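Local atomic coordinates of ubiquitin conjugating enzyme (Plasmodium yoelii, PDB entry 2PWQ), a protein that probably carries activated ubiquitin as a thioester and passes it on toward substrates, as E2 ubiquitin-conjugating enzymes do. Residues A[82-87]-A[116-122]; A[53-59]-A[72-78]; A[135-139]-A[149-153]; A[64-68]-A[157-162]. One frame throughout, in Å; residues are numbered along the deposited sequence. Where two conformers were deposited one is given.

Contact 1 of 4, residues A[82-87]-A[116-122]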
loop_
_atom_site.group_PDB
_atom_site.type_symbol
_atom_site.label_atom_id
_atom_site.label_comp_id
_atom_site.label_asym_id
_atom_site.label_seq_id
_atom_site.Cartn_x
_atom_site.Cartn_y
_atom_site.Cartn_z
ATOM N N TYR A 82 18.015 3.858 3.631
ATOM C CA TYR A 82 17.409 3.806 2.311
ATOM C C TYR A 82 18.350 4.436 1.257
ATOM O O TYR A 82 18.938 5.483 1.528
ATOM C CB TYR A 82 16.081 4.541 2.354
ATOM C CG TYR A 82 15.214 4.326 1.155
ATOM C CD1 TYR A 82 14.384 3.207 1.057
ATOM C CD2 TYR A 82 15.215 5.251 0.109
ATOM C CE1 TYR A 82 13.567 3.030 -0.065
ATOM C CE2 TYR A 82 14.428 5.078 -1.001
ATOM C CZ TYR A 82 13.612 3.967 -1.094
ATOM O OH TYR A 82 12.827 3.847 -2.195
ATOM N N PRO A 83 18.472 3.839 0.040
ATOM C CA PRO A 83 17.711 2.744 -0.558
ATOM C C PRO A 83 18.286 1.345 -0.347
ATOM O O PRO A 83 17.963 0.454 -1.123
ATOM C CB PRO A 83 17.721 3.093 -2.061
ATOM C CG PRO A 83 18.855 4.081 -2.245
ATOM C CD PRO A 83 19.496 4.321 -0.904
ATOM N N TYR A 84 19.089 1.159 0.699
ATOM C CA TYR A 84 19.797 -0.103 0.949
ATOM C C TYR A 84 18.957 -1.039 1.801
ATOM O O TYR A 84 19.313 -2.202 1.977
ATOM C CB TYR A 84 21.176 0.137 1.608
ATOM C CG TYR A 84 22.174 0.963 0.795
ATOM C CD1 TYR A 84 23.552 0.913 1.066
ATOM C CD2 TYR A 84 21.744 1.791 -0.257
ATOM C CE1 TYR A 84 24.469 1.680 0.309
ATOM C CE2 TYR A 84 22.629 2.554 -1.005
ATOM C CZ TYR A 84 23.982 2.503 -0.728
ATOM O OH TYR A 84 24.816 3.290 -1.502
ATOM N N ASN A 85 17.858 -0.516 2.346
ATOM C CA ASN A 85 16.826 -1.325 3.005
ATOM C C ASN A 85 15.428 -0.915 2.544
ATOM O O ASN A 85 15.233 0.243 2.112
ATOM C CB ASN A 85 16.958 -1.298 4.526
ATOM C CG ASN A 85 17.672 -2.529 5.079
ATOM O OD1 ASN A 85 17.266 -3.094 6.102
ATOM N ND2 ASN A 85 18.729 -2.960 4.401
ATOM N N PRO A 86 14.458 -1.868 2.580
ATOM C CA PRO A 86 13.093 -1.565 2.136
ATOM C C PRO A 86 12.299 -0.650 3.100
ATOM O O PRO A 86 12.595 -0.591 4.305
ATOM C CB PRO A 86 12.436 -2.952 2.065
ATOM C CG PRO A 86 13.101 -3.726 3.110
ATOM C CD PRO A 86 14.561 -3.277 3.023
ATOM N N PRO A 87 11.287 0.052 2.564
ATOM C CA PRO A 87 10.369 0.770 3.463
ATOM C C PRO A 87 9.516 -0.235 4.238
ATOM O O PRO A 87 9.414 -1.406 3.823
ATOM C CB PRO A 87 9.506 1.584 2.493
ATOM C CG PRO A 87 9.552 0.791 1.201
ATOM C CD PRO A 87 10.937 0.236 1.142
ATOM N N TRP A 116 14.554 -6.579 -2.107
ATOM C CA TRP A 116 14.895 -5.149 -2.102
ATOM C C TRP A 116 16.300 -4.829 -2.601
ATOM O O TRP A 116 17.262 -5.499 -2.244
ATOM C CB TRP A 116 14.637 -4.447 -0.747
ATOM C CG TRP A 116 14.672 -2.970 -0.962
ATOM C CD1 TRP A 116 15.748 -2.159 -0.811
ATOM C CD2 TRP A 116 13.607 -2.144 -1.473
ATOM N NE1 TRP A 116 15.424 -0.871 -1.172
ATOM C CE2 TRP A 116 14.119 -0.832 -1.583
ATOM C CE3 TRP A 116 12.277 -2.385 -1.828
ATOM C CZ2 TRP A 116 13.354 0.239 -2.039
ATOM C CZ3 TRP A 116 11.506 -1.315 -2.282
ATOM C CH2 TRP A 116 12.053 -0.013 -2.380
ATOM N N SER A 117 16.379 -3.819 -3.461
ATOM C CA SER A 117 17.640 -3.226 -3.864
ATOM C C SER A 117 17.385 -1.763 -4.227
ATOM O O SER A 117 16.254 -1.392 -4.598
ATOM C CB SER A 117 18.229 -3.959 -5.080
ATOM O OG SER A 117 17.745 -3.419 -6.315
ATOM N N PRO A 118 18.438 -0.927 -4.135
ATOM C CA PRO A 118 18.483 0.450 -4.628
ATOM C C PRO A 118 17.783 0.686 -5.957
ATOM O O PRO A 118 17.465 1.827 -6.275
ATOM C CB PRO A 118 19.980 0.700 -4.757
ATOM C CG PRO A 118 20.546 -0.031 -3.573
ATOM C CD PRO A 118 19.701 -1.294 -3.453
ATOM N N ALA A 119 17.524 -0.365 -6.728
ATOM C CA ALA A 119 16.817 -0.196 -7.998
ATOM C C ALA A 119 15.297 -0.016 -7.790
ATOM O O ALA A 119 14.608 0.640 -8.586
ATOM C CB ALA A 119 17.109 -1.392 -8.940
ATOM N N LEU A 120 14.782 -0.610 -6.713
ATOM C CA LEU A 120 13.362 -0.512 -6.396
ATOM C C LEU A 120 13.011 0.910 -5.881
ATOM O O LEU A 120 13.894 1.684 -5.496
ATOM C CB LEU A 120 12.993 -1.644 -5.422
ATOM C CG LEU A 120 12.765 -2.998 -6.134
ATOM C CD1 LEU A 120 12.647 -4.149 -5.175
ATOM C CD2 LEU A 120 11.521 -2.927 -7.031
ATOM N N THR A 121 11.735 1.270 -5.947
ATOM C CA THR A 121 11.263 2.557 -5.481
ATOM C C THR A 121 9.960 2.372 -4.695
ATOM O O THR A 121 9.209 1.389 -4.857
ATOM C CB THR A 121 10.955 3.540 -6.625
ATOM O OG1 THR A 121 9.803 3.079 -7.325
ATOM C CG2 THR A 121 12.149 3.650 -7.639
ATOM N N ILE A 122 9.673 3.379 -3.880
ATOM C CA ILE A 122 8.445 3.366 -3.121
ATOM C C ILE A 122 7.204 3.306 -4.029
ATOM O O ILE A 122 6.351 2.499 -3.802
ATOM C CB ILE A 122 8.449 4.545 -2.119
ATOM C CG1 ILE A 122 9.502 4.255 -1.055
ATOM C CG2 ILE A 122 7.085 4.686 -1.467
ATOM C CD1 ILE A 122 9.954 5.425 -0.289
#
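Pro86 and Pro87 lie over one face of the Trp116 indole, each contributing a C-H to a different ring. Pro86 CA stands 3.7 Å from the centroid of the five-membered ring. Pro87 CD is 3.8 Å from that of the six-membered ring, and each lies close to the ring normal, which identifies both as CH-pi contacts. At the indole edge, Trp116 NE1 donates to Pro83 O at 2.9 Å; the acceptor lies nearly in the ring plane, whereas the N-H meets the carbonyl from above its plane. The N-H...O angle of 144° shows that the bond is not straight. Tyr82 approaches the same ring rim to rim, its CE1 3.4 Å from Trp116 CZ2, with the planes at 43°. Trp116 CG is anti to the backbone N (chi1 -165°), which brings one indole face against Pro86 and Pro87, and Leu120 CB backs its opposite face. The peptide bond before Pro83 is cis, which probably contributes to the chain path that places Pro83 O at the indole edge. Beyond this shell, Tyr82 OH packs 3.5 Å from Ile122 CG1 and hydrogen-bonds Glu31, which also receives Ile122 N. The contact thus ties the loop entering strand 88-91 to the link between helices 110-115 and 122-134, with helix 23-37 alongside.

Contact 2 of 4, residues A[53-59]-A[72-78]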
loop_
_atom_site.group_PDB
_atom_site.type_symbol
_atom_site.label_atom_id
_atom_site.label_comp_id
_atom_site.label_asym_id
_atom_site.label_seq_id
_atom_site.Cartn_x
_atom_site.Cartn_y
_atom_site.Cartn_z
ATOM N N PHE A 53 11.427 10.854 6.439
ATOM C CA PHE A 53 11.479 9.387 6.491
ATOM C C PHE A 53 10.127 8.779 6.848
ATOM O O PHE A 53 10.009 7.599 7.125
ATOM C CB PHE A 53 12.603 8.922 7.436
ATOM C CG PHE A 53 13.971 9.153 6.858
ATOM C CD1 PHE A 53 14.635 8.136 6.180
ATOM C CD2 PHE A 53 14.574 10.398 6.940
ATOM C CE1 PHE A 53 15.874 8.354 5.616
ATOM C CE2 PHE A 53 15.815 10.626 6.376
ATOM C CZ PHE A 53 16.475 9.599 5.714
ATOM N N GLU A 54 9.097 9.602 6.819
ATOM C CA GLU A 54 7.764 9.123 7.145
ATOM C C GLU A 54 6.801 9.723 6.156
ATOM O O GLU A 54 6.597 10.948 6.143
ATOM C CB GLU A 54 7.382 9.460 8.595
ATOM C CG GLU A 54 5.983 8.985 9.009
ATOM C CD GLU A 54 5.862 7.471 9.132
ATOM O OE1 GLU A 54 6.866 6.816 9.523
ATOM O OE2 GLU A 54 4.752 6.927 8.837
ATOM N N TRP A 55 6.245 8.870 5.290
ATOM C CA TRP A 55 5.282 9.354 4.325
ATOM C C TRP A 55 3.921 8.733 4.540
ATOM O O TRP A 55 3.751 7.739 5.211
ATOM C CB TRP A 55 5.685 9.087 2.872
ATOM C CG TRP A 55 7.054 9.501 2.424
ATOM C CD1 TRP A 55 7.955 10.300 3.085
ATOM C CD2 TRP A 55 7.678 9.153 1.163
ATOM N NE1 TRP A 55 9.107 10.437 2.335
ATOM C CE2 TRP A 55 8.956 9.763 1.145
ATOM C CE3 TRP A 55 7.264 8.412 0.049
ATOM C CZ2 TRP A 55 9.846 9.624 0.060
ATOM C CZ3 TRP A 55 8.153 8.277 -1.036
ATOM C CH2 TRP A 55 9.425 8.883 -1.015
ATOM N N VAL A 56 2.959 9.371 3.920
ATOM C CA VAL A 56 1.635 8.885 3.777
ATOM C C VAL A 56 1.539 8.539 2.310
ATOM O O VAL A 56 1.893 9.373 1.474
ATOM C CB VAL A 56 0.658 10.027 4.053
ATOM C CG1 VAL A 56 -0.735 9.577 3.775
ATOM C CG2 VAL A 56 0.795 10.446 5.485
ATOM N N GLY A 57 1.086 7.323 2.000
ATOM C CA GLY A 57 0.800 6.910 0.632
ATOM C C GLY A 57 -0.678 6.800 0.314
ATOM O O GLY A 57 -1.492 6.566 1.209
ATOM N N PHE A 58 -1.033 7.080 -0.933
ATOM C CA PHE A 58 -2.363 6.831 -1.485
ATOM C C PHE A 58 -2.328 5.742 -2.576
ATOM O O PHE A 58 -1.479 5.779 -3.490
ATOM C CB PHE A 58 -2.938 8.116 -2.080
ATOM C CG PHE A 58 -4.071 7.892 -3.049
ATOM C CD1 PHE A 58 -5.358 7.541 -2.585
ATOM C CD2 PHE A 58 -3.866 8.054 -4.433
ATOM C CE1 PHE A 58 -6.404 7.344 -3.486
ATOM C CE2 PHE A 58 -4.881 7.864 -5.317
ATOM C CZ PHE A 58 -6.158 7.498 -4.874
ATOM N N ILE A 59 -3.249 4.798 -2.490
ATOM C CA ILE A 59 -3.519 3.855 -3.584
ATOM C C ILE A 59 -4.986 3.876 -3.978
ATOM O O ILE A 59 -5.904 3.701 -3.125
ATOM C CB ILE A 59 -3.146 2.384 -3.251
ATOM C CG1 ILE A 59 -1.648 2.212 -3.057
ATOM C CG2 ILE A 59 -3.666 1.418 -4.334
ATOM C CD1 ILE A 59 -1.332 0.888 -2.367
ATOM N N PHE A 72 -7.324 4.609 -0.680
ATOM C CA PHE A 72 -6.639 3.972 0.441
ATOM C C PHE A 72 -5.348 4.667 0.876
ATOM O O PHE A 72 -4.383 4.842 0.091
ATOM C CB PHE A 72 -6.385 2.460 0.151
ATOM C CG PHE A 72 -7.656 1.677 -0.177
ATOM C CD1 PHE A 72 -8.114 1.586 -1.505
ATOM C CD2 PHE A 72 -8.433 1.096 0.844
ATOM C CE1 PHE A 72 -9.267 0.884 -1.830
ATOM C CE2 PHE A 72 -9.621 0.391 0.526
ATOM C CZ PHE A 72 -10.045 0.304 -0.789
ATOM N N THR A 73 -5.321 5.047 2.148
ATOM C CA THR A 73 -4.191 5.701 2.766
ATOM C C THR A 73 -3.330 4.659 3.419
ATOM O O THR A 73 -3.878 3.749 4.060
ATOM C CB THR A 73 -4.691 6.667 3.854
ATOM O OG1 THR A 73 -5.512 7.637 3.212
ATOM C CG2 THR A 73 -3.550 7.336 4.517
ATOM N N LEU A 74 -2.004 4.791 3.253
ATOM C CA LEU A 74 -1.021 3.907 3.884
ATOM C C LEU A 74 0.014 4.741 4.655
ATOM O O LEU A 74 0.182 5.922 4.391
ATOM C CB LEU A 74 -0.317 2.980 2.837
ATOM C CG LEU A 74 -1.161 2.079 1.909
ATOM C CD1 LEU A 74 -1.604 2.814 0.602
ATOM C CD2 LEU A 74 -0.439 0.781 1.567
ATOM N N ALA A 75 0.723 4.103 5.585
ATOM C CA ALA A 75 1.792 4.722 6.360
ATOM C C ALA A 75 3.075 4.108 5.890
ATOM O O ALA A 75 3.203 2.907 5.928
ATOM C CB ALA A 75 1.597 4.445 7.910
ATOM N N ILE A 76 4.017 4.937 5.466
ATOM C CA ILE A 76 5.296 4.483 4.893
ATOM C C ILE A 76 6.478 4.937 5.779
ATOM O O ILE A 76 6.814 6.119 5.825
ATOM C CB ILE A 76 5.459 5.025 3.462
ATOM C CG1 ILE A 76 4.224 4.668 2.617
ATOM C CG2 ILE A 76 6.802 4.520 2.814
ATOM C CD1 ILE A 76 4.106 5.449 1.329
ATOM N N THR A 77 7.102 4.028 6.517
ATOM C CA THR A 77 8.265 4.453 7.277
ATOM C C THR A 77 9.549 4.009 6.583
ATOM O O THR A 77 9.785 2.792 6.361
ATOM C CB THR A 77 8.226 4.061 8.781
ATOM O OG1 THR A 77 8.822 2.794 8.965
ATOM C CG2 THR A 77 6.822 4.002 9.330
ATOM N N ILE A 78 10.360 4.994 6.194
ATOM C CA ILE A 78 11.540 4.758 5.345
ATOM C C ILE A 78 12.757 4.682 6.235
ATOM O O ILE A 78 12.950 5.582 7.063
ATOM C CB ILE A 78 11.696 5.888 4.329
ATOM C CG1 ILE A 78 10.433 5.985 3.494
ATOM C CG2 ILE A 78 12.956 5.700 3.460
ATOM C CD1 ILE A 78 10.215 7.292 2.874
#
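Trp55 and Ile76 form a hydrogen-bonded antiparallel pair, linked by Trp55 N to Ile76 O at 2.9 Å and Ile76 N to Trp55 O at 2.8 Å. Gly57 with Leu74 and Ile59 with Phe72 repeat this pair of hydrogen bonds, and Ile78 N adds a nearly straight one (173°) to Phe53 O. Between these rungs, in the non-hydrogen-bonded pairs, CA-H groups point at carbonyls: Phe58 CA lies 3.2 Å from Phe72 O. Apolar contacts gather on the face bearing Trp55, Ile59, Leu74 and Ile76. Just past the strand end, Ile78 CD1 sits over the Trp55 indole, 3.4 Å from the centroid of the five-membered ring and close to the ring normal, a CH-pi contact; Ile78 CG1, anti to the carbonyl carbon (chi1 -58°), carries the methyl there. Ile59 CD1 meets Leu74 CD1 at 3.5 Å, while Ile76 CD1 lies 3.6 Å from Gly57 N, over backbone that bears no side chain. On the other face, Val56 CG1 touches Thr73 CG2 at 3.7 Å. Helices 23-37 and 122-134 cover parts of the apolar face through Leu32 and Ile129. The two strands run at 150° and form the central hairpin of the four-stranded antiparallel meander characteristic of the ubiquitin-conjugating fold.

Contact 3 of 4, residues A[135-139]-A[149-153]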
loop_
_atom_site.group_PDB
_atom_site.type_symbol
_atom_site.label_atom_id
_atom_site.label_comp_id
_atom_site.label_asym_id
_atom_site.label_seq_id
_atom_site.Cartn_x
_atom_site.Cartn_y
_atom_site.Cartn_z
ATOM N N ASP A 135 -5.662 -8.660 -7.302
ATOM C CA ASP A 135 -5.434 -10.056 -7.465
ATOM C C ASP A 135 -5.028 -10.660 -6.118
ATOM O O ASP A 135 -3.838 -10.922 -5.869
ATOM C CB ASP A 135 -4.339 -10.199 -8.559
ATOM C CG ASP A 135 -4.166 -11.610 -9.054
ATOM O OD1 ASP A 135 -5.077 -12.439 -8.845
ATOM O OD2 ASP A 135 -3.124 -11.871 -9.708
ATOM N N PRO A 136 -6.030 -10.894 -5.222
ATOM C CA PRO A 136 -5.706 -11.371 -3.875
ATOM C C PRO A 136 -5.071 -12.769 -3.891
ATOM O O PRO A 136 -5.417 -13.589 -4.733
ATOM C CB PRO A 136 -7.078 -11.369 -3.130
ATOM C CG PRO A 136 -8.023 -10.570 -3.983
ATOM C CD PRO A 136 -7.476 -10.747 -5.425
ATOM N N GLN A 137 -4.186 -13.035 -2.942
ATOM C CA GLN A 137 -3.408 -14.287 -2.863
ATOM C C GLN A 137 -3.749 -15.134 -1.621
ATOM O O GLN A 137 -2.978 -15.155 -0.633
ATOM C CB GLN A 137 -1.919 -13.933 -2.853
ATOM C CG GLN A 137 -1.500 -13.194 -4.104
ATOM C CD GLN A 137 -1.803 -14.019 -5.331
ATOM O OE1 GLN A 137 -2.577 -13.606 -6.236
ATOM N NE2 GLN A 137 -1.255 -15.241 -5.337
ATOM N N PRO A 138 -4.886 -15.866 -1.677
ATOM C CA PRO A 138 -5.496 -16.497 -0.489
ATOM C C PRO A 138 -4.675 -17.554 0.249
ATOM O O PRO A 138 -4.956 -17.811 1.421
ATOM C CB PRO A 138 -6.792 -17.109 -1.036
ATOM C CG PRO A 138 -6.534 -17.303 -2.491
ATOM C CD PRO A 138 -5.687 -16.123 -2.889
ATOM N N ASP A 139 -3.685 -18.144 -0.417
ATOM C CA ASP A 139 -2.830 -19.201 0.167
ATOM C C ASP A 139 -1.711 -18.696 1.072
ATOM O O ASP A 139 -1.082 -19.489 1.787
ATOM C CB ASP A 139 -2.183 -20.029 -0.947
ATOM C CG ASP A 139 -3.117 -21.068 -1.532
ATOM O OD1 ASP A 139 -4.332 -20.783 -1.705
ATOM O OD2 ASP A 139 -2.616 -22.178 -1.833
ATOM N N MET A 149 -13.251 -16.573 4.534
ATOM C CA MET A 149 -14.413 -16.119 3.804
ATOM C C MET A 149 -14.141 -16.102 2.305
ATOM O O MET A 149 -15.014 -16.403 1.498
ATOM C CB MET A 149 -14.814 -14.720 4.270
ATOM C CG MET A 149 -16.085 -14.221 3.594
ATOM S SD MET A 149 -16.542 -12.509 3.929
ATOM C CE MET A 149 -17.236 -12.591 5.600
ATOM N N TYR A 150 -12.926 -15.717 1.942
ATOM C CA TYR A 150 -12.553 -15.557 0.545
ATOM C C TYR A 150 -12.667 -16.932 -0.151
ATOM O O TYR A 150 -13.266 -17.056 -1.227
ATOM C CB TYR A 150 -11.143 -14.954 0.458
ATOM C CG TYR A 150 -10.703 -14.668 -0.941
ATOM C CD1 TYR A 150 -11.198 -13.562 -1.625
ATOM C CD2 TYR A 150 -9.818 -15.526 -1.601
ATOM C CE1 TYR A 150 -10.816 -13.305 -2.915
ATOM C CE2 TYR A 150 -9.430 -15.286 -2.910
ATOM C CZ TYR A 150 -9.930 -14.178 -3.561
ATOM O OH TYR A 150 -9.563 -13.911 -4.855
ATOM N N LYS A 151 -12.133 -17.952 0.516
ATOM C CA LYS A 151 -12.215 -19.336 0.068
ATOM C C LYS A 151 -13.620 -19.975 0.259
ATOM O O LYS A 151 -14.216 -20.455 -0.704
ATOM C CB LYS A 151 -11.108 -20.161 0.737
ATOM C CG LYS A 151 -9.707 -19.828 0.266
ATOM C CD LYS A 151 -8.669 -20.544 1.121
ATOM C CE LYS A 151 -7.319 -20.625 0.410
ATOM N NZ LYS A 151 -6.230 -21.173 1.289
ATOM N N GLU A 152 -14.161 -19.955 1.481
ATOM C CA GLU A 152 -15.466 -20.619 1.780
ATOM C C GLU A 152 -16.735 -20.009 1.173
ATOM O O GLU A 152 -17.661 -20.746 0.837
ATOM C CB GLU A 152 -15.651 -20.879 3.277
ATOM C CG GLU A 152 -15.322 -22.307 3.710
ATOM C CD GLU A 152 -13.942 -22.462 4.358
ATOM O OE1 GLU A 152 -13.900 -22.685 5.594
ATOM O OE2 GLU A 152 -12.907 -22.369 3.641
ATOM N N ASN A 153 -16.789 -18.684 1.046
ATOM C CA ASN A 153 -17.971 -17.986 0.524
ATOM C C ASN A 153 -17.453 -16.722 -0.099
ATOM O O ASN A 153 -17.369 -15.674 0.546
ATOM C CB ASN A 153 -19.006 -17.643 1.625
ATOM C CG ASN A 153 -20.340 -17.084 1.055
ATOM O OD1 ASN A 153 -20.441 -16.708 -0.114
ATOM N ND2 ASN A 153 -21.361 -17.028 1.906
#
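Tyr150 reaches from helix 144-152 to two prolines of the loop 135-139, and its side chain can be followed outward. CB leaves the helix toward the loop, and CG lies anti to the backbone N (chi1 -176°), directing the ring to the proline pair. Along one side of the ring, CD2 meets Pro138 CB at 3.5 Å and CE2 meets Pro138 CG at 3.6 Å. CE1, on the other side, approaches Pro136 CG at 4.1 Å. Farther out, CZ lies 4.0 Å from Pro136 CB, and OH ends 3.8 Å from Pro136 CG. The side chain crosses that of Pro136 at about a right angle and that of Pro138 obliquely; the proline carbons approach the ring obliquely, in van der Waals contact. Next along the helix, Lys151 extends beside Pro138, its CE 3.8 Å from Pro138 CB. Its ammonium NZ forms a salt bridge with Asp139 OD1 at 3.6 Å, a long separation at the protein surface that suggests a modest electrostatic contribution. Phe157 and His154 meet the Tyr150 ring edge-to-face, while Pro136 also touches His97 and Pro98. This is proline-aromatic packing by which, in the C-terminal helical part of the ubiquitin-conjugating fold, the loop after helix 122-134 is joined to helix 144-152.

Contact 4 of 4, residues A[64-68]-A[157-162]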
loop_
_atom_site.group_PDB
_atom_site.type_symbol
_atom_site.label_atom_id
_atom_site.label_comp_id
_atom_site.label_asym_id
_atom_site.label_seq_id
_atom_site.Cartn_x
_atom_site.Cartn_y
_atom_site.Cartn_z
ATOM N N GLY A 64 -13.249 -2.518 -11.658
ATOM C CA GLY A 64 -13.701 -3.905 -11.680
ATOM C C GLY A 64 -13.202 -4.805 -10.561
ATOM O O GLY A 64 -12.998 -5.987 -10.790
ATOM N N THR A 65 -13.000 -4.257 -9.353
ATOM C CA THR A 65 -12.685 -5.078 -8.178
ATOM C C THR A 65 -13.609 -4.605 -7.075
ATOM O O THR A 65 -14.248 -3.572 -7.223
ATOM C CB THR A 65 -11.277 -4.857 -7.615
ATOM O OG1 THR A 65 -11.216 -3.581 -6.956
ATOM C CG2 THR A 65 -10.196 -4.984 -8.707
ATOM N N PRO A 66 -13.653 -5.342 -5.965
ATOM C CA PRO A 66 -14.493 -4.805 -4.865
ATOM C C PRO A 66 -13.918 -3.514 -4.215
ATOM O O PRO A 66 -14.567 -2.918 -3.354
ATOM C CB PRO A 66 -14.560 -5.967 -3.890
ATOM C CG PRO A 66 -13.367 -6.789 -4.133
ATOM C CD PRO A 66 -13.040 -6.637 -5.607
ATOM N N TYR A 67 -12.752 -3.056 -4.694
ATOM C CA TYR A 67 -12.077 -1.883 -4.145
ATOM C C TYR A 67 -12.297 -0.668 -4.972
ATOM O O TYR A 67 -11.765 0.399 -4.681
ATOM C CB TYR A 67 -10.600 -2.162 -3.842
ATOM C CG TYR A 67 -10.484 -3.414 -3.024
ATOM C CD1 TYR A 67 -10.942 -3.451 -1.685
ATOM C CD2 TYR A 67 -10.031 -4.594 -3.599
ATOM C CE1 TYR A 67 -10.883 -4.612 -0.955
ATOM C CE2 TYR A 67 -9.946 -5.766 -2.880
ATOM C CZ TYR A 67 -10.376 -5.786 -1.577
ATOM O OH TYR A 67 -10.277 -6.957 -0.894
ATOM N N GLU A 68 -13.181 -0.803 -5.944
ATOM C CA GLU A 68 -13.362 0.233 -6.939
ATOM C C GLU A 68 -14.023 1.452 -6.306
ATOM O O GLU A 68 -15.001 1.290 -5.584
ATOM C CB GLU A 68 -14.188 -0.290 -8.106
ATOM C CG GLU A 68 -14.566 0.786 -9.093
ATOM C CD GLU A 68 -15.279 0.248 -10.324
ATOM O OE1 GLU A 68 -15.271 -0.995 -10.564
ATOM O OE2 GLU A 68 -15.848 1.098 -11.049
ATOM N N PHE A 157 -17.454 -12.528 0.374
ATOM C CA PHE A 157 -16.217 -11.757 0.420
ATOM C C PHE A 157 -16.328 -10.491 -0.413
ATOM O O PHE A 157 -15.991 -9.389 0.046
ATOM C CB PHE A 157 -15.004 -12.557 -0.055
ATOM C CG PHE A 157 -13.819 -11.689 -0.346
ATOM C CD1 PHE A 157 -12.943 -11.336 0.682
ATOM C CD2 PHE A 157 -13.620 -11.157 -1.641
ATOM C CE1 PHE A 157 -11.868 -10.499 0.433
ATOM C CE2 PHE A 157 -12.554 -10.311 -1.909
ATOM C CZ PHE A 157 -11.666 -9.990 -0.883
ATOM N N VAL A 158 -16.796 -10.648 -1.639
ATOM C CA VAL A 158 -16.822 -9.540 -2.571
ATOM C C VAL A 158 -17.734 -8.485 -1.969
ATOM O O VAL A 158 -17.417 -7.298 -1.970
ATOM C CB VAL A 158 -17.285 -9.976 -3.996
ATOM C CG1 VAL A 158 -17.511 -8.782 -4.882
ATOM C CG2 VAL A 158 -16.266 -10.932 -4.611
ATOM N N LYS A 159 -18.865 -8.939 -1.446
ATOM C CA LYS A 159 -19.838 -8.015 -0.846
ATOM C C LYS A 159 -19.320 -7.337 0.407
ATOM O O LYS A 159 -19.537 -6.141 0.575
ATOM C CB LYS A 159 -21.189 -8.691 -0.586
ATOM C CG LYS A 159 -22.066 -8.699 -1.826
ATOM C CD LYS A 159 -22.545 -7.306 -2.124
ATOM C CE LYS A 159 -23.490 -7.321 -3.281
ATOM N NZ LYS A 159 -24.004 -5.951 -3.532
ATOM N N THR A 160 -18.630 -8.079 1.267
ATOM C CA THR A 160 -18.057 -7.499 2.488
ATOM C C THR A 160 -16.962 -6.450 2.140
ATOM O O THR A 160 -16.958 -5.318 2.647
ATOM C CB THR A 160 -17.486 -8.611 3.374
ATOM O OG1 THR A 160 -18.548 -9.488 3.754
ATOM C CG2 THR A 160 -16.848 -8.055 4.642
ATOM N N ALA A 161 -16.063 -6.830 1.243
ATOM C CA ALA A 161 -15.006 -5.943 0.759
ATOM C C ALA A 161 -15.561 -4.712 0.064
ATOM O O ALA A 161 -15.053 -3.622 0.236
ATOM C CB ALA A 161 -14.041 -6.719 -0.146
ATOM N N SER A 162 -16.609 -4.864 -0.709
ATOM C CA SER A 162 -17.310 -3.704 -1.204
ATOM C C SER A 162 -17.984 -2.753 -0.139
ATOM O O SER A 162 -17.864 -1.526 -0.246
ATOM C CB SER A 162 -18.328 -4.187 -2.227
ATOM O OG SER A 162 -19.007 -3.067 -2.817
#
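The side chains of Tyr67 and Phe157 cross at about a right angle, the phenol oxygen of one directed at the far end of the other: Tyr67 OH lies 3.3 Å from Phe157 CZ. One face of the Tyr67 ring carries Pro66 CG toward its rim, and one face of the Phe157 ring carries Ala161 CB, a turn later in the same helix. That methyl is shared, since it also lies 3.9 Å from Tyr67 CE1. Outside the segments, the Trp96 and His97 rings meet those of Phe157 and Tyr67 respectively. Pro66 fits against the helix itself: its CB sits 3.9 Å from Ala161 CB and 3.7 Å from Val158 O, while Pro66 O faces Ser162 CA at 3.6 Å in a CA-H...O contact. The turn 65-68 is type I, closed by Glu68 N to Thr65 O, and Tyr67 N bonds to Thr65 OG1 at 2.8 Å in an ST turn. With chi1 at -51°, Tyr67 CG stands beside its own backbone N; CB starts away from the helix, yet the hydroxyl end returns to it. The chemistry is mostly apolar. Two polar atoms have partners outside the segments: Tyr67 OH bonds to Trp96 O, and Pro66 O to Thr165 OG1, so burying the phenol need not cost its hydroxyl a hydrogen bond.

Along the chain, contact 2 closes before contact 1 opens, and contact 3 follows; the loop closed by contact 4 encloses contacts 1 and 3 and crosses contact 2. The hairpin of contact 2 lies nearest the chain's centre. It touches contact 1, 15 Å away between centres, where Ile122 CD1 meets Trp55 CZ3 at 3.5 Å, and contact 4, where Phe72 CE1 meets Tyr67 O. Contacts 3 and 4, centres about 12 Å apart, use the consecutive helices 144-152 and 154-168 respectively, and Met149 SD packs on Thr160 OG1 between them. Contacts 1 and 4 lie on opposite sides of the centre, their own centres about 31 Å apart. The hairpin thus lies between the loops of contact 1 and the loop 64-68, which packs on helix 154-168.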